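455aa long hypothetical phospho-sugar mutase (Sulfolobus tokodaii, PDB 2F7L) catalyses the magnesium-dependent interconversion of the 6-phosphates and 1-phosphates of glucosamine and galactosamine, feeding the synthesis of UDP-GlcNAc and UDP-GalNAc. Local coordinates at residues A[342-345]-A[346-350]; A[186-189]-A[190-193]; A[332-335]-A[336-340]. All coordinates share one frame; numbering follows the deposited sequence.

Contact 1: A[342-345]-A[346-350]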
loop_
_atom_site.group_PDB
_atom_site.type_symbol
_atom_site.label_atom_id
_atom_site.label_comp_id
_atom_site.label_asym_id
_atom_site.label_seq_id
_atom_site.Cartn_x
_atom_site.Cartn_y
_atom_site.Cartn_z
ATOM N N GLY A 342 2.196 7.248 -0.752
ATOM C CA GLY A 342 3.285 7.426 -1.707
ATOM C C GLY A 342 3.929 8.804 -1.826
ATOM O O GLY A 342 5.158 8.931 -1.885
ATOM N N ALA A 343 3.117 9.852 -1.889
ATOM C CA ALA A 343 3.684 11.179 -1.993
ATOM C C ALA A 343 4.361 11.461 -0.677
ATOM O O ALA A 343 5.475 11.997 -0.660
ATOM C CB ALA A 343 2.612 12.225 -2.260
ATOM N N MET A 344 3.713 11.089 0.428
ATOM C CA MET A 344 4.322 11.356 1.723
ATOM C C MET A 344 5.705 10.742 1.745
ATOM O O MET A 344 6.641 11.316 2.302
ATOM C CB MET A 344 3.508 10.777 2.877
ATOM C CG MET A 344 4.044 11.159 4.272
ATOM S SD MET A 344 3.852 12.914 4.717
ATOM C CE MET A 344 5.424 13.595 4.155
ATOM N N SER A 345 5.824 9.575 1.121
ATOM C CA SER A 345 7.080 8.860 1.080
ATOM C C SER A 345 8.092 9.563 0.217
ATOM O O SER A 345 9.250 9.682 0.601
ATOM C CB SER A 345 6.848 7.457 0.553
ATOM O OG SER A 345 5.894 6.808 1.355
ATOM N N PHE A 346 7.658 10.006 -0.956
ATOM C CA PHE A 346 8.538 10.703 -1.884
ATOM C C PHE A 346 9.136 11.963 -1.223
ATOM O O PHE A 346 10.312 12.295 -1.426
ATOM C CB PHE A 346 7.753 11.093 -3.138
ATOM C CG PHE A 346 8.468 12.079 -4.019
ATOM C CD1 PHE A 346 9.494 11.672 -4.854
ATOM C CD2 PHE A 346 8.113 13.422 -4.011
ATOM C CE1 PHE A 346 10.153 12.583 -5.674
ATOM C CE2 PHE A 346 8.771 14.340 -4.827
ATOM C CZ PHE A 346 9.793 13.915 -5.660
ATOM N N ALA A 347 8.314 12.656 -0.436
ATOM C CA ALA A 347 8.734 13.863 0.266
ATOM C C ALA A 347 9.750 13.542 1.368
ATOM O O ALA A 347 10.759 14.242 1.529
ATOM C CB ALA A 347 7.519 14.568 0.877
ATOM N N LEU A 348 9.472 12.503 2.143
ATOM C CA LEU A 348 10.370 12.120 3.205
ATOM C C LEU A 348 11.691 11.688 2.606
ATOM O O LEU A 348 12.748 11.928 3.184
ATOM C CB LEU A 348 9.778 10.977 4.019
ATOM C CG LEU A 348 8.636 11.361 4.956
ATOM C CD1 LEU A 348 8.011 10.112 5.557
ATOM C CD2 LEU A 348 9.162 12.274 6.044
ATOM N N MET A 349 11.637 11.064 1.438
ATOM C CA MET A 349 12.857 10.589 0.809
ATOM C C MET A 349 13.732 11.758 0.413
ATOM O O MET A 349 14.927 11.761 0.688
ATOM C CB MET A 349 12.540 9.731 -0.417
ATOM C CG MET A 349 13.754 9.007 -1.002
ATOM S SD MET A 349 14.476 7.798 0.131
ATOM C CE MET A 349 13.738 6.275 -0.478
ATOM N N LEU A 350 13.135 12.747 -0.246
ATOM C CA LEU A 350 13.876 13.937 -0.659
ATOM C C LEU A 350 14.440 14.669 0.565
ATOM O O LEU A 350 15.400 15.428 0.438
ATOM C CB LEU A 350 12.981 14.893 -1.463
ATOM C CG LEU A 350 12.570 14.468 -2.874
ATOM C CD1 LEU A 350 11.890 15.625 -3.567
ATOM C CD2 LEU A 350 13.783 14.040 -3.675
#
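Met-344 and Leu-348, one turn apart, meet at the tip of the methionine. Bends at chi2 and chi3 (69° and -92°) bring its CE methyl round to 4.0 Å from CG of Leu-348, and the same methyl lies equally near CB of Ala-347. An unbranched, flexible thioether suits this spot, since it can fold back along its own helix. The side-chain packing is sparse, one methyl against two carbons, whereas the backbone beneath it is closely knit. Here the first turns of helix 342-356 are laid down: N of Phe-346 bonds to O of Gly-342 at 2.9 Å, and N of Ala-347 bonds to O of Ala-343. Leu-348 N to Met-344 O and Met-349 N to Ser-345 O continue the series. No side of this turn faces solvent; the outward-pointing groups pack on other elements. Phe-346, with CG anti to its N (chi1 167°), swings its ring off the axis and against Val-191 and Ala-192 of helix 188-194, while Leu-350 CG sits over the rim of one ring face. Small Ala-343 lets helix 151-160 approach. Ser-345 turns OG back to the carbonyl of Asp-341, a bond that satisfies a buried hydroxyl.

Contact 2: A[186-189]-A[190-193]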
loop_
_atom_site.group_PDB
_atom_site.type_symbol
_atom_site.label_atom_id
_atom_site.label_comp_id
_atom_site.label_asym_id
_atom_site.label_seq_id
_atom_site.Cartn_x
_atom_site.Cartn_y
_atom_site.Cartn_z
ATOM N N LEU A 186 -1.750 13.580 -10.107
ATOM C CA LEU A 186 -2.450 14.784 -9.669
ATOM C C LEU A 186 -1.865 15.332 -8.386
ATOM O O LEU A 186 -2.270 16.405 -7.934
ATOM C CB LEU A 186 -3.937 14.506 -9.407
ATOM C CG LEU A 186 -4.733 13.832 -10.511
ATOM C CD1 LEU A 186 -6.150 13.518 -10.042
ATOM C CD2 LEU A 186 -4.731 14.731 -11.723
ATOM N N SER A 187 -0.926 14.611 -7.787
ATOM C CA SER A 187 -0.376 15.102 -6.541
ATOM C C SER A 187 1.134 14.964 -6.296
ATOM O O SER A 187 1.763 15.893 -5.789
ATOM C CB SER A 187 -1.163 14.481 -5.380
ATOM O OG SER A 187 -1.035 13.083 -5.363
ATOM N N THR A 188 1.728 13.823 -6.628
ATOM C CA THR A 188 3.160 13.686 -6.379
ATOM C C THR A 188 3.939 14.814 -7.074
ATOM O O THR A 188 4.834 15.407 -6.485
ATOM C CB THR A 188 3.676 12.263 -6.801
ATOM O OG1 THR A 188 3.029 11.289 -5.981
ATOM C CG2 THR A 188 5.196 12.113 -6.594
ATOM N N PRO A 189 3.583 15.141 -8.325
ATOM C CA PRO A 189 4.303 16.213 -9.015
ATOM C C PRO A 189 4.111 17.562 -8.316
ATOM O O PRO A 189 4.978 18.435 -8.356
ATOM C CB PRO A 189 3.689 16.189 -10.418
ATOM C CG PRO A 189 3.305 14.803 -10.584
ATOM C CD PRO A 189 2.678 14.467 -9.260
ATOM N N LEU A 190 2.964 17.730 -7.679
ATOM C CA LEU A 190 2.688 18.968 -6.992
ATOM C C LEU A 190 3.598 19.060 -5.788
ATOM O O LEU A 190 4.172 20.111 -5.521
ATOM C CB LEU A 190 1.213 19.019 -6.587
ATOM C CG LEU A 190 0.233 19.957 -7.325
ATOM C CD1 LEU A 190 0.586 20.158 -8.765
ATOM C CD2 LEU A 190 -1.137 19.369 -7.191
ATOM N N VAL A 191 3.760 17.965 -5.059
ATOM C CA VAL A 191 4.651 18.035 -3.906
ATOM C C VAL A 191 6.076 18.317 -4.412
ATOM O O VAL A 191 6.787 19.126 -3.821
ATOM C CB VAL A 191 4.600 16.731 -3.023
ATOM C CG1 VAL A 191 3.215 16.532 -2.464
ATOM C CG2 VAL A 191 4.953 15.532 -3.834
ATOM N N ALA A 192 6.480 17.692 -5.518
ATOM C CA ALA A 192 7.820 17.922 -6.073
ATOM C C ALA A 192 8.029 19.415 -6.365
ATOM O O ALA A 192 9.069 19.994 -6.022
ATOM C CB ALA A 192 8.017 17.116 -7.359
ATOM N N ARG A 193 7.029 20.024 -6.998
ATOM C CA ARG A 193 7.067 21.441 -7.336
ATOM C C ARG A 193 7.278 22.323 -6.106
ATOM O O ARG A 193 7.956 23.356 -6.175
ATOM C CB ARG A 193 5.774 21.845 -8.021
ATOM C CG ARG A 193 5.947 22.949 -9.020
ATOM C CD ARG A 193 4.676 23.138 -9.790
ATOM N NE ARG A 193 3.571 23.363 -8.866
ATOM C CZ ARG A 193 2.353 23.767 -9.220
ATOM N NH1 ARG A 193 2.057 24.002 -10.493
ATOM N NH2 ARG A 193 1.425 23.937 -8.296
#
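Leu-190 leans back over the residues that start its helix, and its side chain can be followed outward atom by atom. CB lies 3.3 Å from the carbonyl O of Ser-187, against the backbone of the first turn. Beyond CG the two methyls diverge: CD2 reaches back to the carbonyl O of Leu-186, 3.3 Å away, while CD1 goes forward to Arg-193 and lies 3.9 Å from the plane of its guanidinium, offset toward the rim. Arg-193 bends at chi3 (55°), which turns the flat group back toward the leucine instead of letting it run straight out. The arginine also touches a crystal neighbour, which may influence its pose.

Ser-187 occupies the N-cap position, and its carbonyl O accepts Val-191 N at 3.0 Å, with a weak second bond from Leu-190 N. The helix is the 188-194 element of a beta-alpha-beta unit, joining the parallel neighbouring strands 174-178 and 198-201. Pro-189 suits the first turn, where an N-H would have no carbonyl of the helix itself four residues back, and its own O still accepts Arg-193 N at 2.9 Å.

Thr-188 faces inward and is polar at one branch only: OG1 bonds to NE2 of His-240, next to Asp-241, which probably binds magnesium as in related enzymes. Branched Val-191 fills the buried side against Val-156 and Ile-159 of helix 151-160. Pro-189, although partly exposed, rests on Ile-177 of strand 174-178.

Contact 3: A[332-335]-A[336-340]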
loop_
_atom_site.group_PDB
_atom_site.type_symbol
_atom_site.label_atom_id
_atom_site.label_comp_id
_atom_site.label_asym_id
_atom_site.label_seq_id
_atom_site.Cartn_x
_atom_site.Cartn_y
_atom_site.Cartn_z
ATOM N N MET A 332 3.961 3.892 6.149
ATOM C CA MET A 332 3.065 4.708 6.979
ATOM C C MET A 332 3.833 5.631 7.915
ATOM O O MET A 332 4.635 5.176 8.714
ATOM C CB MET A 332 2.100 3.827 7.783
ATOM C CG MET A 332 2.482 2.349 7.855
ATOM S SD MET A 332 2.172 1.334 6.350
ATOM C CE MET A 332 0.411 0.867 6.722
ATOM N N TYR A 333 3.578 6.933 7.795
ATOM C CA TYR A 333 4.239 7.963 8.600
ATOM C C TYR A 333 3.195 8.577 9.533
ATOM O O TYR A 333 2.507 9.517 9.166
ATOM C CB TYR A 333 4.832 9.028 7.666
ATOM C CG TYR A 333 5.727 10.026 8.350
ATOM C CD1 TYR A 333 6.792 9.604 9.135
ATOM C CD2 TYR A 333 5.471 11.386 8.267
ATOM C CE1 TYR A 333 7.576 10.524 9.840
ATOM C CE2 TYR A 333 6.240 12.315 8.957
ATOM C CZ TYR A 333 7.288 11.883 9.752
ATOM O OH TYR A 333 7.993 12.796 10.516
ATOM N N PRO A 334 3.071 8.041 10.760
ATOM C CA PRO A 334 2.116 8.481 11.787
ATOM C C PRO A 334 1.853 9.965 11.906
ATOM O O PRO A 334 0.709 10.391 11.856
ATOM C CB PRO A 334 2.676 7.869 13.063
ATOM C CG PRO A 334 3.177 6.567 12.557
ATOM C CD PRO A 334 3.918 6.961 11.289
ATOM N N PRO A 335 2.902 10.779 12.082
ATOM C CA PRO A 335 2.638 12.216 12.191
ATOM C C PRO A 335 1.704 12.732 11.096
ATOM O O PRO A 335 0.912 13.634 11.339
ATOM C CB PRO A 335 4.041 12.837 12.150
ATOM C CG PRO A 335 4.916 11.733 11.626
ATOM C CD PRO A 335 4.341 10.503 12.208
ATOM N N HIS A 336 1.796 12.163 9.901
ATOM C CA HIS A 336 0.914 12.544 8.800
ATOM C C HIS A 336 -0.356 11.706 8.962
ATOM O O HIS A 336 -1.388 12.193 9.399
ATOM C CB HIS A 336 1.565 12.209 7.468
ATOM C CG HIS A 336 0.772 12.652 6.284
ATOM N ND1 HIS A 336 0.667 11.894 5.135
ATOM C CD2 HIS A 336 0.119 13.809 6.034
ATOM C CE1 HIS A 336 -0.008 12.567 4.225
ATOM N NE2 HIS A 336 -0.351 13.733 4.744
ATOM N N GLN A 337 -0.261 10.436 8.585
ATOM C CA GLN A 337 -1.360 9.495 8.737
ATOM C C GLN A 337 -0.856 8.060 8.852
ATOM O O GLN A 337 0.296 7.768 8.508
ATOM C CB GLN A 337 -2.395 9.634 7.610
ATOM C CG GLN A 337 -1.925 9.552 6.191
ATOM C CD GLN A 337 -3.077 9.811 5.240
ATOM O OE1 GLN A 337 -4.232 9.838 5.659
ATOM N NE2 GLN A 337 -2.777 9.992 3.959
ATOM N N TYR A 338 -1.718 7.177 9.354
ATOM C CA TYR A 338 -1.363 5.779 9.550
ATOM C C TYR A 338 -1.352 4.914 8.302
ATOM O O TYR A 338 -0.799 3.813 8.328
ATOM C CB TYR A 338 -2.290 5.143 10.587
ATOM C CG TYR A 338 -2.085 5.704 11.971
ATOM C CD1 TYR A 338 -0.878 5.494 12.670
ATOM C CD2 TYR A 338 -3.062 6.504 12.563
ATOM C CE1 TYR A 338 -0.667 6.076 13.895
ATOM C CE2 TYR A 338 -2.856 7.083 13.785
ATOM C CZ TYR A 338 -1.669 6.870 14.434
ATOM O OH TYR A 338 -1.498 7.492 15.631
ATOM N N VAL A 339 -1.947 5.401 7.217
ATOM C CA VAL A 339 -2.001 4.630 5.981
ATOM C C VAL A 339 -0.783 4.806 5.084
ATOM O O VAL A 339 0.009 5.720 5.280
ATOM C CB VAL A 339 -3.292 4.971 5.148
ATOM C CG1 VAL A 339 -4.549 4.521 5.915
ATOM C CG2 VAL A 339 -3.340 6.463 4.822
ATOM N N ARG A 340 -0.633 3.913 4.111
ATOM C CA ARG A 340 0.462 3.981 3.155
ATOM C C ARG A 340 0.227 5.228 2.327
ATOM O O ARG A 340 -0.865 5.410 1.801
ATOM C CB ARG A 340 0.416 2.791 2.216
ATOM C CG ARG A 340 -0.195 1.581 2.813
ATOM C CD ARG A 340 -0.247 0.530 1.782
ATOM N NE ARG A 340 -1.579 0.407 1.210
ATOM C CZ ARG A 340 -1.882 -0.459 0.249
ATOM N NH1 ARG A 340 -0.935 -1.264 -0.240
ATOM N NH2 ARG A 340 -3.125 -0.532 -0.206
#
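Tyr-333 and His-336 are joined first through the backbone. O of Tyr-333 accepts N of His-336 at 2.8 Å, and a weak bond from Gln-337 N comes to the same oxygen. The chain between them makes a beta turn close to type III, with Pro-334 and Pro-335 at its two corners. Proline suits both places: its ring holds phi near the value the corners need, and neither corner N is called on as a donor.

The apolar contacts lie round this turn. Pro-334 puts CB 3.9 Å from CE1 of Tyr-338, the two side chains crossing at about a right angle. CG of Pro-335 lies over one face of the Tyr-333 ring, offset toward the rim, and CD2 of that ring meets CB of His-336 at 4.1 Å. With CG anti to N (chi1 -176°), the histidine directs its imidazole away from the tyrosine, to stack on Tyr-81 of helix 76-86. At the two ends of the loop, Met-332 and Arg-340 run side by side in the same direction, the methionine CE 4.0 Å from CG of the arginine, so that the aliphatic part of a charged chain has an apolar companion.

The polar ends find partners beyond the turn. Gln-337 NE2 bonds to Asp-341 OD2 and Pro-77 O, and Arg-340 NH2 makes salt bridges to OD2 of both Asp-245 and Asp-8. By similarity, Asp-245 is a magnesium ligand; nearby Ser-97, probably the residue phosphorylated in the reaction, is not phosphorylated here. The two salt bridges fix the guanidinium beside the probable magnesium site, where it would be expected to offset part of the negative charge.

In the fold
From the N terminus, contact 2 comes first, forming the opening turn of helix 188-194 within the family's domain II range. Much later, in the domain III range, contact 3 reverses the chain after strand 329-332, and only Asp-341 separates it from contact 1, the start of helix 342-356. The three follow one another in series; none nests in or crosses another. Contact 1 is the common neighbour. Its Phe-346 and Ala-343 face contact 2, so two helices from different domain ranges meet, while Met-344 and Leu-348 pack on His-336 and Tyr-333 of contact 3. Contacts 2 and 3 do not touch; their nearest atoms are about 8 Å apart.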